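PDB 2GVK: heme peroxidase from Bacteroides thetaiotaomicron, which probably acts as a dye-decolorizing peroxidase, using heme to reduce hydrogen peroxide while oxidising dyes and other organic substrates. Local coordinates for residues N230-V235 with N288-L293. Numbering follows the deposited sequence.
With EDO (1,2-ethanediol), chain H.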
loop_
_atom_site.group_PDB
_atom_site.type_symbol
_atom_site.label_atom_id
_atom_site.label_comp_id
_atom_site.label_asym_id
_atom_site.label_seq_id
_atom_site.Cartn_x
_atom_site.Cartn_y
_atom_site.Cartn_z
ATOM N N ASN A 230 -2.535 -41.422 8.875
ATOM C CA ASN A 230 -1.102 -41.022 8.827
ATOM C C ASN A 230 -0.871 -39.683 8.101
ATOM O O ASN A 230 0.270 -39.304 7.832
ATOM C CB ASN A 230 -0.234 -42.122 8.207
ATOM C CG ASN A 230 -0.636 -42.468 6.780
ATOM O OD1 ASN A 230 -1.654 -42.005 6.270
ATOM N ND2 ASN A 230 0.175 -43.272 6.134
ATOM N N ALA A 231 -1.952 -38.965 7.830
ATOM C CA ALA A 231 -1.853 -37.609 7.253
ATOM C C ALA A 231 -1.131 -36.696 8.220
ATOM O O ALA A 231 -1.250 -36.848 9.442
ATOM C CB ALA A 231 -3.226 -37.065 6.941
ATOM N N HIS A 232 -0.376 -35.765 7.682
ATOM C CA HIS A 232 0.414 -34.846 8.491
ATOM C C HIS A 232 -0.432 -34.116 9.524
ATOM O O HIS A 232 -0.031 -33.979 10.670
ATOM C CB HIS A 232 1.114 -33.835 7.588
ATOM C CG HIS A 232 1.937 -32.842 8.328
ATOM N ND1 HIS A 232 3.075 -33.189 9.024
ATOM C CD2 HIS A 232 1.830 -31.492 8.428
ATOM C CE1 HIS A 232 3.611 -32.103 9.549
ATOM N NE2 HIS A 232 2.870 -31.063 9.207
ATOM N N ASN A 233 -1.592 -33.634 9.122
ATOM C CA ASN A 233 -2.421 -32.874 10.051
ATOM C C ASN A 233 -3.203 -33.777 11.012
ATOM O O ASN A 233 -3.684 -33.320 12.022
ATOM C CB ASN A 233 -3.339 -31.943 9.327
ATOM C CG ASN A 233 -4.571 -32.574 8.909
ATOM O OD1 ASN A 233 -4.605 -33.761 8.603
ATOM N ND2 ASN A 233 -5.647 -31.801 8.902
ATOM N N ALA A 234 -3.308 -35.065 10.697
ATOM C CA ALA A 234 -3.882 -36.003 11.633
ATOM C C ALA A 234 -2.886 -36.309 12.759
ATOM O O ALA A 234 -3.245 -36.279 13.936
ATOM C CB ALA A 234 -4.295 -37.277 10.933
ATOM N N VAL A 235 -1.644 -36.625 12.399
ATOM C CA VAL A 235 -0.681 -37.074 13.397
ATOM C C VAL A 235 -0.115 -35.934 14.236
ATOM O O VAL A 235 0.264 -36.156 15.363
ATOM C CB VAL A 235 0.516 -37.901 12.770
ATOM C CG1 VAL A 235 -0.019 -39.064 11.890
ATOM C CG2 VAL A 235 1.436 -37.018 11.997
ATOM N N ASN A 288 2.510 -45.869 12.713
ATOM C CA ASN A 288 1.598 -44.923 12.064
ATOM C C ASN A 288 2.264 -43.554 11.898
ATOM O O ASN A 288 1.797 -42.545 12.442
ATOM C CB ASN A 288 0.291 -44.783 12.863
ATOM C CG ASN A 288 -0.728 -43.893 12.163
ATOM O OD1 ASN A 288 -0.854 -43.928 10.941
ATOM N ND2 ASN A 288 -1.419 -43.066 12.924
ATOM N N THR A 289 3.380 -43.545 11.189
ATOM C CA THR A 289 4.218 -42.357 11.094
ATOM C C THR A 289 3.634 -41.315 10.114
ATOM O O THR A 289 2.808 -41.647 9.243
ATOM C CB THR A 289 5.642 -42.728 10.662
ATOM O OG1 THR A 289 5.596 -43.543 9.482
ATOM C CG2 THR A 289 6.352 -43.499 11.773
ATOM N N ASP A 290 4.046 -40.067 10.296
ATOM C CA ASP A 290 3.676 -38.973 9.392
ATOM C C ASP A 290 4.083 -39.310 7.949
ATOM O O ASP A 290 5.274 -39.505 7.641
ATOM C CB ASP A 290 4.381 -37.686 9.847
ATOM C CG ASP A 290 3.864 -36.447 9.152
ATOM O OD1 ASP A 290 3.204 -36.561 8.101
ATOM O OD2 ASP A 290 4.152 -35.339 9.656
ATOM N N ARG A 291 3.110 -39.409 7.075
ATOM C CA ARG A 291 3.370 -39.736 5.684
ATOM C C ARG A 291 4.258 -38.670 5.006
ATOM O O ARG A 291 4.992 -38.968 4.089
ATOM C CB ARG A 291 2.056 -39.879 4.942
ATOM C CG ARG A 291 2.189 -40.104 3.511
ATOM C CD ARG A 291 2.394 -41.566 3.142
ATOM N NE ARG A 291 2.069 -41.734 1.743
ATOM C CZ ARG A 291 2.951 -41.843 0.765
ATOM N NH1 ARG A 291 4.231 -42.010 1.028
ATOM N NH2 ARG A 291 2.526 -41.867 -0.497
ATOM N N LEU A 292 4.195 -37.446 5.496
ATOM C CA LEU A 292 5.013 -36.366 4.925
ATOM C C LEU A 292 6.495 -36.622 5.140
ATOM O O LEU A 292 7.323 -36.128 4.384
ATOM C CB LEU A 292 4.614 -35.015 5.497
ATOM C CG LEU A 292 5.295 -33.777 4.882
ATOM C CD1 LEU A 292 5.178 -33.741 3.359
ATOM C CD2 LEU A 292 4.726 -32.533 5.480
ATOM N N LEU A 293 6.833 -37.445 6.130
ATOM C CA LEU A 293 8.237 -37.814 6.345
ATOM C C LEU A 293 8.786 -38.741 5.240
ATOM O O LEU A 293 9.989 -38.881 5.101
ATOM C CB LEU A 293 8.440 -38.455 7.709
ATOM C CG LEU A 293 8.233 -37.537 8.919
ATOM C CD1 LEU A 293 8.378 -38.340 10.217
ATOM C CD2 LEU A 293 9.192 -36.367 8.918
HETATM C C1 EDO H . 5.835 -30.387 12.457
HETATM O O1 EDO H . 7.215 -30.740 12.766
HETATM C C2 EDO H . 5.740 -29.651 11.098
HETATM O O2 EDO H . 4.523 -28.819 11.053
HETATM O O HOH W 1 2.583 -43.830 7.606
#
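Asp290 reaches across to the short helix 232-235 and meets His232 with its carboxylate. Val235 CG2 lies against Asp290 CB (3.7 Å) and CG (3.8 Å), valine giving a compact apolar surface there. With CG anti to the backbone N (chi1 -169°), the carboxylate swings to His232. There Asp290 OD2 accepts a hydrogen bond from His232 ND1 at a very short 2.5 Å, ring and carboxylate being nearly coplanar. Asp290 OD1 accepts one from Leu292 N, 2.9 Å away and above the carboxylate plane; this Asx turn holds the group in place. Aspartate suits because its two oxygens serve both donors at once, histidine because ND1 can donate while NE2 remains for another partner. Leu292 CD2 lies over one ring face, 4.0 Å from the His232 centroid, a CH-pi contact suited to a leucine methyl. His232 NE2 makes a weak hydrogen bond to O2 of an ethanediol probably left from crystallisation. As in DyP relatives, His232 is probably the proximal heme ligand, though no heme is bound here. Arg291 N donates a hydrogen bond to Asn230 O (2.9 Å). Met280 of helix 270-281 packs on Asp290 and Val235, Val211 of helix 205-212 touches Arg291 and Leu292, and segment 288-293 leads into strand 296-306.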